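Local coordinates for ATP-citrate lyase beta-subunit (Chlorobium limicola, PDB 6HXJ), which probably takes part in the ATP-driven cleavage of citrate by coenzyme A, which yields acetyl-CoA, oxaloacetate, ADP and phosphate, at residues R231-E237 / K252-V256; I243-I247 / W298-A302; H315-A321 / V351-R357. All coordinates share one frame; numbering follows the deposited sequence.

Contact 1 of 3, residues R231-E237 / K252-V256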
# COMPACT_ATOMS: atom_id res chain seq x y z
N ARG A 231 -30.42 -13.53 -60.63
CA ARG A 231 -30.43 -12.08 -60.45
C ARG A 231 -29.68 -11.66 -59.17
O ARG A 231 -29.88 -12.28 -58.11
CB ARG A 231 -31.88 -11.56 -60.41
CG ARG A 231 -32.84 -12.33 -59.48
CD ARG A 231 -33.09 -11.62 -58.16
NE ARG A 231 -33.88 -12.44 -57.24
CZ ARG A 231 -34.32 -12.04 -56.05
NH1 ARG A 231 -35.03 -12.85 -55.29
NH2 ARG A 231 -34.04 -10.81 -55.61
N PRO A 232 -28.86 -10.57 -59.18
CA PRO A 232 -28.21 -10.12 -57.93
C PRO A 232 -29.19 -9.46 -56.97
O PRO A 232 -30.25 -8.96 -57.35
CB PRO A 232 -27.10 -9.18 -58.41
CG PRO A 232 -27.09 -9.27 -59.93
CD PRO A 232 -28.47 -9.71 -60.32
N PHE A 233 -28.80 -9.49 -55.70
CA PHE A 233 -29.54 -9.11 -54.53
C PHE A 233 -29.94 -7.66 -54.45
O PHE A 233 -29.18 -6.77 -54.82
CB PHE A 233 -28.75 -9.51 -53.29
CG PHE A 233 -27.96 -10.78 -53.47
CD1 PHE A 233 -28.57 -12.03 -53.32
CD2 PHE A 233 -26.60 -10.74 -53.78
CE1 PHE A 233 -27.83 -13.20 -53.48
CE2 PHE A 233 -25.87 -11.92 -53.94
CZ PHE A 233 -26.48 -13.14 -53.77
N THR A 234 -31.14 -7.46 -53.91
CA THR A 234 -31.82 -6.19 -53.62
C THR A 234 -31.17 -5.51 -52.39
O THR A 234 -30.23 -6.04 -51.81
CB THR A 234 -33.35 -6.45 -53.39
OG1 THR A 234 -33.62 -6.90 -52.05
CG2 THR A 234 -33.95 -7.43 -54.39
N GLU A 235 -31.71 -4.37 -51.96
CA GLU A 235 -31.24 -3.62 -50.79
C GLU A 235 -31.44 -4.34 -49.46
O GLU A 235 -30.49 -4.46 -48.69
CB GLU A 235 -31.88 -2.21 -50.73
CG GLU A 235 -33.40 -2.15 -50.96
CD GLU A 235 -34.06 -0.81 -50.67
OE1 GLU A 235 -33.63 0.22 -51.24
OE2 GLU A 235 -35.05 -0.81 -49.90
N ALA A 236 -32.67 -4.81 -49.20
CA ALA A 236 -33.03 -5.55 -47.99
C ALA A 236 -32.11 -6.73 -47.88
O ALA A 236 -31.44 -6.88 -46.87
CB ALA A 236 -34.46 -6.02 -48.09
N GLU A 237 -32.01 -7.51 -48.96
CA GLU A 237 -31.18 -8.69 -49.07
C GLU A 237 -29.76 -8.43 -48.66
O GLU A 237 -29.30 -8.99 -47.66
CB GLU A 237 -31.25 -9.26 -50.48
CG GLU A 237 -32.54 -10.05 -50.70
CD GLU A 237 -32.90 -10.44 -52.13
OE1 GLU A 237 -32.00 -10.89 -52.87
OE2 GLU A 237 -34.10 -10.36 -52.47
N LYS A 252 -30.63 -15.00 -42.88
CA LYS A 252 -30.74 -15.13 -44.34
C LYS A 252 -32.10 -14.60 -44.78
O LYS A 252 -33.12 -14.86 -44.14
CB LYS A 252 -30.55 -16.60 -44.78
CG LYS A 252 -29.25 -17.25 -44.29
CD LYS A 252 -28.77 -18.33 -45.23
CE LYS A 252 -27.31 -18.66 -45.01
NZ LYS A 252 -26.73 -19.37 -46.18
N PHE A 253 -32.12 -13.82 -45.85
CA PHE A 253 -33.38 -13.31 -46.38
C PHE A 253 -33.36 -13.32 -47.91
O PHE A 253 -32.39 -12.84 -48.51
CB PHE A 253 -33.74 -11.91 -45.82
CG PHE A 253 -34.95 -11.26 -46.45
CD1 PHE A 253 -36.24 -11.59 -46.02
CD2 PHE A 253 -34.81 -10.32 -47.46
CE1 PHE A 253 -37.36 -10.98 -46.60
CE2 PHE A 253 -35.93 -9.72 -48.04
CZ PHE A 253 -37.19 -10.05 -47.60
N VAL A 254 -34.40 -13.89 -48.51
CA VAL A 254 -34.59 -13.96 -49.96
C VAL A 254 -36.02 -13.50 -50.27
O VAL A 254 -36.98 -14.02 -49.70
CB VAL A 254 -34.29 -15.35 -50.58
CG1 VAL A 254 -34.35 -15.29 -52.10
CG2 VAL A 254 -32.93 -15.89 -50.13
N GLU A 255 -36.16 -12.54 -51.18
CA GLU A 255 -37.47 -12.03 -51.57
C GLU A 255 -38.03 -12.82 -52.74
O GLU A 255 -37.35 -13.00 -53.76
CB GLU A 255 -37.38 -10.53 -51.90
CG GLU A 255 -38.70 -9.78 -51.73
CD GLU A 255 -38.67 -8.26 -51.88
OE1 GLU A 255 -37.68 -7.63 -51.44
OE2 GLU A 255 -39.68 -7.70 -52.38
N VAL A 256 -39.25 -13.34 -52.57
CA VAL A 256 -39.95 -14.08 -53.62
C VAL A 256 -40.95 -13.10 -54.25
O VAL A 256 -41.74 -12.50 -53.51
CB VAL A 256 -40.61 -15.38 -53.09
CG1 VAL A 256 -41.36 -16.12 -54.20
CG2 VAL A 256 -39.56 -16.29 -52.47

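Contact 2 of 3, residues I243-I247 / W298-A302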
# COMPACT_ATOMS: atom_id res chain seq x y z
N ILE A 243 -25.47 -7.98 -42.13
CA ILE A 243 -25.81 -8.29 -40.74
C ILE A 243 -25.25 -9.67 -40.36
O ILE A 243 -24.61 -9.78 -39.33
CB ILE A 243 -27.33 -8.13 -40.45
CG1 ILE A 243 -27.72 -6.64 -40.46
CG2 ILE A 243 -27.67 -8.72 -39.06
CD1 ILE A 243 -29.15 -6.38 -40.73
N ASP A 244 -25.45 -10.68 -41.23
CA ASP A 244 -24.99 -12.06 -41.03
C ASP A 244 -23.47 -12.15 -40.92
O ASP A 244 -23.00 -12.80 -39.99
CB ASP A 244 -25.54 -12.99 -42.13
CG ASP A 244 -25.48 -14.50 -41.89
OD1 ASP A 244 -24.81 -14.92 -40.92
OD2 ASP A 244 -26.08 -15.25 -42.68
N SER A 245 -22.72 -11.52 -41.84
CA SER A 245 -21.25 -11.56 -41.83
C SER A 245 -20.65 -11.04 -40.51
O SER A 245 -19.69 -11.63 -39.99
CB SER A 245 -20.70 -10.78 -43.02
OG SER A 245 -21.04 -9.41 -42.94
N ARG A 246 -21.24 -9.96 -39.96
CA ARG A 246 -20.83 -9.32 -38.72
C ARG A 246 -21.15 -10.18 -37.50
O ARG A 246 -20.43 -10.09 -36.52
CB ARG A 246 -21.47 -7.92 -38.60
CG ARG A 246 -20.91 -6.90 -39.60
CD ARG A 246 -21.80 -5.68 -39.80
NE ARG A 246 -21.53 -4.61 -38.83
CZ ARG A 246 -22.33 -4.28 -37.82
NH1 ARG A 246 -23.47 -4.93 -37.62
NH2 ARG A 246 -22.00 -3.29 -36.99
N ILE A 247 -22.22 -11.00 -37.55
CA ILE A 247 -22.68 -11.78 -36.39
C ILE A 247 -22.21 -13.24 -36.38
O ILE A 247 -22.04 -13.83 -37.44
CB ILE A 247 -24.22 -11.69 -36.15
CG1 ILE A 247 -25.05 -12.40 -37.24
CG2 ILE A 247 -24.69 -10.26 -35.94
CD1 ILE A 247 -26.35 -12.99 -36.72
N TRP A 298 -30.97 -7.90 -31.97
CA TRP A 298 -31.05 -6.82 -32.97
C TRP A 298 -31.07 -7.34 -34.41
O TRP A 298 -31.83 -6.82 -35.22
CB TRP A 298 -29.94 -5.81 -32.73
CG TRP A 298 -28.56 -6.35 -32.87
CD1 TRP A 298 -27.76 -6.85 -31.89
CD2 TRP A 298 -27.79 -6.39 -34.08
NE1 TRP A 298 -26.53 -7.19 -32.40
CE2 TRP A 298 -26.52 -6.91 -33.75
CE3 TRP A 298 -28.04 -6.03 -35.42
CZ2 TRP A 298 -25.50 -7.08 -34.70
CZ3 TRP A 298 -27.03 -6.18 -36.36
CH2 TRP A 298 -25.78 -6.71 -36.00
N ALA A 299 -30.26 -8.37 -34.73
CA ALA A 299 -30.22 -8.96 -36.07
C ALA A 299 -31.57 -9.62 -36.41
O ALA A 299 -32.04 -9.56 -37.55
CB ALA A 299 -29.09 -9.98 -36.14
N VAL A 300 -32.18 -10.24 -35.40
CA VAL A 300 -33.48 -10.90 -35.50
C VAL A 300 -34.53 -9.81 -35.69
O VAL A 300 -35.41 -9.99 -36.52
CB VAL A 300 -33.79 -11.79 -34.27
CG1 VAL A 300 -35.16 -12.45 -34.39
CG2 VAL A 300 -32.72 -12.86 -34.08
N GLU A 301 -34.42 -8.67 -34.96
CA GLU A 301 -35.31 -7.52 -35.06
C GLU A 301 -35.20 -6.92 -36.47
O GLU A 301 -36.22 -6.59 -37.08
CB GLU A 301 -34.95 -6.48 -33.97
CG GLU A 301 -35.91 -5.32 -33.83
CD GLU A 301 -35.63 -4.38 -32.67
OE1 GLU A 301 -36.32 -3.35 -32.57
OE2 GLU A 301 -34.74 -4.70 -31.84
N ALA A 302 -33.95 -6.85 -36.99
CA ALA A 302 -33.65 -6.35 -38.33
C ALA A 302 -34.38 -7.20 -39.37
O ALA A 302 -35.03 -6.66 -40.28
CB ALA A 302 -32.14 -6.39 -38.56

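Contact 3 of 3, residues H315-A321 / V351-R357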
# COMPACT_ATOMS: atom_id res chain seq x y z
N HIS A 315 -50.52 -13.32 -44.01
CA HIS A 315 -50.15 -14.03 -42.77
C HIS A 315 -48.65 -13.94 -42.56
O HIS A 315 -47.91 -13.82 -43.53
CB HIS A 315 -50.54 -15.54 -42.83
CG HIS A 315 -51.95 -15.77 -43.29
ND1 HIS A 315 -53.01 -15.65 -42.41
CD2 HIS A 315 -52.43 -16.00 -44.53
CE1 HIS A 315 -54.10 -15.86 -43.14
NE2 HIS A 315 -53.80 -16.08 -44.42
N ILE A 316 -48.20 -14.06 -41.30
CA ILE A 316 -46.78 -14.16 -40.96
C ILE A 316 -46.60 -15.52 -40.25
O ILE A 316 -47.35 -15.81 -39.31
CB ILE A 316 -46.19 -12.99 -40.07
CG1 ILE A 316 -46.48 -11.57 -40.63
CG2 ILE A 316 -44.66 -13.17 -39.82
CD1 ILE A 316 -46.30 -10.47 -39.62
N ILE A 317 -45.65 -16.35 -40.75
CA ILE A 317 -45.37 -17.64 -40.15
C ILE A 317 -44.08 -17.54 -39.36
O ILE A 317 -42.98 -17.53 -39.93
CB ILE A 317 -45.39 -18.84 -41.16
CG1 ILE A 317 -46.68 -18.91 -42.01
CG2 ILE A 317 -45.11 -20.19 -40.46
CD1 ILE A 317 -48.02 -18.97 -41.29
N VAL A 318 -44.24 -17.43 -38.04
CA VAL A 318 -43.14 -17.34 -37.08
C VAL A 318 -43.01 -18.75 -36.53
O VAL A 318 -43.53 -19.07 -35.45
CB VAL A 318 -43.39 -16.25 -35.98
CG1 VAL A 318 -42.17 -16.09 -35.09
CG2 VAL A 318 -43.77 -14.92 -36.60
N GLY A 319 -42.41 -19.63 -37.32
CA GLY A 319 -42.25 -21.03 -36.97
C GLY A 319 -40.84 -21.48 -36.69
O GLY A 319 -39.88 -20.70 -36.75
N GLY A 320 -40.73 -22.75 -36.39
CA GLY A 320 -39.45 -23.38 -36.14
C GLY A 320 -39.65 -24.66 -35.39
O GLY A 320 -40.76 -24.99 -34.93
N ALA A 321 -38.57 -25.42 -35.27
CA ALA A 321 -38.57 -26.68 -34.55
C ALA A 321 -38.30 -26.39 -33.08
O ALA A 321 -38.50 -25.25 -32.63
CB ALA A 321 -37.50 -27.60 -35.12
N VAL A 351 -52.94 -8.04 -40.94
CA VAL A 351 -52.12 -9.25 -40.99
C VAL A 351 -52.24 -10.07 -39.69
O VAL A 351 -52.27 -9.50 -38.58
CB VAL A 351 -50.65 -8.98 -41.38
CG1 VAL A 351 -50.55 -8.26 -42.71
CG2 VAL A 351 -49.96 -8.19 -40.29
N LYS A 352 -52.43 -11.37 -39.85
CA LYS A 352 -52.51 -12.33 -38.75
C LYS A 352 -51.11 -12.94 -38.61
O LYS A 352 -50.46 -13.22 -39.61
CB LYS A 352 -53.58 -13.41 -39.04
CG LYS A 352 -55.00 -12.86 -39.14
CD LYS A 352 -56.00 -13.87 -39.68
CE LYS A 352 -57.37 -13.27 -39.88
NZ LYS A 352 -58.14 -13.17 -38.61
N ILE A 353 -50.63 -13.09 -37.38
CA ILE A 353 -49.32 -13.68 -37.10
C ILE A 353 -49.58 -15.07 -36.52
O ILE A 353 -50.46 -15.23 -35.67
CB ILE A 353 -48.46 -12.76 -36.15
CG1 ILE A 353 -48.20 -11.38 -36.80
CG2 ILE A 353 -47.13 -13.43 -35.77
CD1 ILE A 353 -47.72 -10.26 -35.90
N TRP A 354 -48.83 -16.09 -37.01
CA TRP A 354 -48.91 -17.49 -36.58
C TRP A 354 -47.58 -17.89 -35.96
O TRP A 354 -46.55 -17.89 -36.64
CB TRP A 354 -49.29 -18.41 -37.75
CG TRP A 354 -50.55 -18.01 -38.45
CD1 TRP A 354 -50.68 -17.15 -39.51
CD2 TRP A 354 -51.88 -18.41 -38.10
NE1 TRP A 354 -52.00 -17.01 -39.85
CE2 TRP A 354 -52.76 -17.78 -39.01
CE3 TRP A 354 -52.41 -19.27 -37.12
CZ2 TRP A 354 -54.15 -17.97 -38.97
CZ3 TRP A 354 -53.78 -19.47 -37.08
CH2 TRP A 354 -54.64 -18.82 -37.99
N VAL A 355 -47.59 -18.19 -34.66
CA VAL A 355 -46.41 -18.55 -33.90
C VAL A 355 -46.47 -20.01 -33.45
O VAL A 355 -47.48 -20.45 -32.89
CB VAL A 355 -46.17 -17.57 -32.70
CG1 VAL A 355 -44.86 -17.89 -31.97
CG2 VAL A 355 -46.16 -16.13 -33.17
N ARG A 356 -45.39 -20.75 -33.71
CA ARG A 356 -45.20 -22.13 -33.25
C ARG A 356 -43.70 -22.28 -33.04
O ARG A 356 -42.92 -22.15 -33.99
CB ARG A 356 -45.76 -23.19 -34.23
CG ARG A 356 -45.79 -24.61 -33.65
CD ARG A 356 -44.47 -25.33 -33.89
NE ARG A 356 -44.49 -26.69 -33.36
CZ ARG A 356 -43.41 -27.44 -33.17
NH1 ARG A 356 -42.20 -26.95 -33.45
NH2 ARG A 356 -43.52 -28.66 -32.68
N ARG A 357 -43.30 -22.52 -31.80
CA ARG A 357 -41.89 -22.61 -31.46
C ARG A 357 -41.63 -23.43 -30.18
O ARG A 357 -42.50 -23.58 -29.31
CB ARG A 357 -41.32 -21.18 -31.34
CG ARG A 357 -39.80 -21.04 -31.17
CD ARG A 357 -38.99 -21.52 -32.36
NE ARG A 357 -37.60 -21.06 -32.28
CZ ARG A 357 -36.54 -21.80 -32.56
NH1 ARG A 357 -36.68 -23.07 -32.95
NH2 ARG A 357 -35.31 -21.29 -32.46

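Contact 1 of 3, residues R231-E237 / K252-V256
Glu237, in the first turn of helix 235-246, reaches strand 250-255 at Phe253 and Glu255. This strand is the outermost of its sheet within the chain, and Tyr288 and Glu290 of the next strand pair with its backbone. The closer packing is on the buried side. There the Glu237 side chain crosses Phe253 at about a right angle, with CG of Glu237 4.0 Å from CD2 of the ring. Ala236 adds its methyl, CB, 4.0 Å from CE2 of Phe253. Leu303, Thr306 and Ile307 of helix 297-309 also touch this ring, which therefore lies among two helices and its own strand.

Beyond CG the Glu237 chain is extended (chi2 168°), which carries the carboxylate along to Glu255. The backbone N of Glu255 donates to OE2 of Glu237 at 3.3 Å, coming from above the carboxylate plane. The same OE2 takes NH2 of Arg231 on its syn lone pair, at 3.2 Å, in a salt bridge. Arg231 bends at chi2 (101°) and then runs straight to bring its guanidinium here.

The outer side is looser, and its residues are partly exposed. NH1 of Arg231 lies 2.8 Å from O of Glu255, but the poor angle makes this a weak hydrogen bond. Thr234, the N-cap of the helix, holds OG1 4.2 Å from OE1 of Glu255, and their side chains cross at about a right angle.

One carboxylate oxygen thus ties the incoming loop, the helix start and the strand edge together. The Glu255 carboxylate lies nearby, with OE1 4.6 Å from OE2 of Glu237, and would tend to disfavour a second negative charge. The Arg231 salt bridge, the Glu255 N-H and the helix start probably offset this and favour an ionised Glu237.

Contact 2 of 3, residues I243-I247 / W298-A302
CG1 of Ile247 and CG of Trp298 both sit between the backbone N and the carbonyl carbon, with chi1 of 69° and 62°. From this crowded position CG1 of Ile247 carries CD1 toward Ala299, while the Trp298 indole is sent across to the opposing helix. The contact joins helix 235-246 to helix 297-309 in a flavodoxin-like alpha/beta domain. Helix 297-309 is the crossover between the parallel strands 287-292 and 315-318.

Ile243 and Ile247, one turn apart, face Trp298, Ala299 and Ala302. CG2 of Ile243 sits 3.5 Å from CB of Ala299 and also touches CZ3 of the tryptophan. The other branch of Ile243 extends further along the second helix, where CD1 meets CB of Ala302 at 3.7 Å. The two small alanines let the isoleucine lie close to the helix backbone. Val251 of strand 250-255 touches Ile243 as well, so this helix also rests on the sheet.

Ile247 has just left helical geometry. Its CG2 approaches CZ2 of Trp298 to 3.5 Å, and its CD1 rests 4.1 Å from CB of Ala299. Each isoleucine runs alongside the indole, pointing the opposite way.

On the more exposed side, Arg246 bends at chi3 and crosses Trp298 at about a right angle. The guanidinium and indole planes are 71° apart, and the edge of the guanidinium meets the six-membered ring. A bound coenzyme A lies about 8 Å from the Arg246 side chain.

The polar end of the indole is engaged elsewhere: NE1 of Trp298 is hydrogen-bonded to the backbone of a chain of another protein in the assembly. At the six-membered ring, NH1 of Arg246 stands 3.3 Å from CH2 of Trp298.

Contact 3 of 3, residues H315-A321 / V351-R357
Ile316 and Val318 pair with Lys352, Trp354 and Arg356 through four backbone hydrogen bonds, and the two strands run parallel with 17° between their directions. The bond from N of Trp354 to O of Ile316 is 2.7 Å long. On one face, CD1 of Ile316 meets CG1 of Ile353 at 3.5 Å, and CG2 of Val318 meets CG2 of Ile353. On the other, His315 and Trp354 lie side by side with their planes 49° apart. CD1 of Ile317 touches CD1 of Trp354 at 3.7 Å.

Helix 328-344 links the strands in a beta-alpha-beta unit, and its Phe339 covers Ile316 and Val318. At and just after the end of strand 352-356, two arginines reach the loop at Gly320 and Ala321. Arg356, bent at chi2 (-88°), sends NH1 in the carbonyl plane to O of Gly320, 2.8 Å away. Beyond the two strands, this NH1 has a second partner, an acidic side chain of a chain of another protein, in a salt bridge.

NH1 of Arg357 comes from above the carbonyl plane to O of Ala321 at 2.9 Å. It also donates to a bound citrate, probably from the crystallisation liquor.

Overall arrangement
All three contacts belong to the citrate-binding family region and are built around its mixed six-stranded sheet. Contacts 1 and 2 share helix 235-246, one at its start and one at its end. Their centres are 15 Å apart, they touch between Lys252 and Asp244, and their segments alternate along the chain. Contact 3 comes later and lies deeper in the sheet, about 21 Å between centres from contact 1 and 20 Å from contact 2. Helix 297-309 of contact 2 leads directly into strand 315-318 of contact 3. Helix 235-246 packs on the outermost strand 250-255, and helix 297-309 continues the chain into the parallel strands, where Arg357 meets a bound citrate.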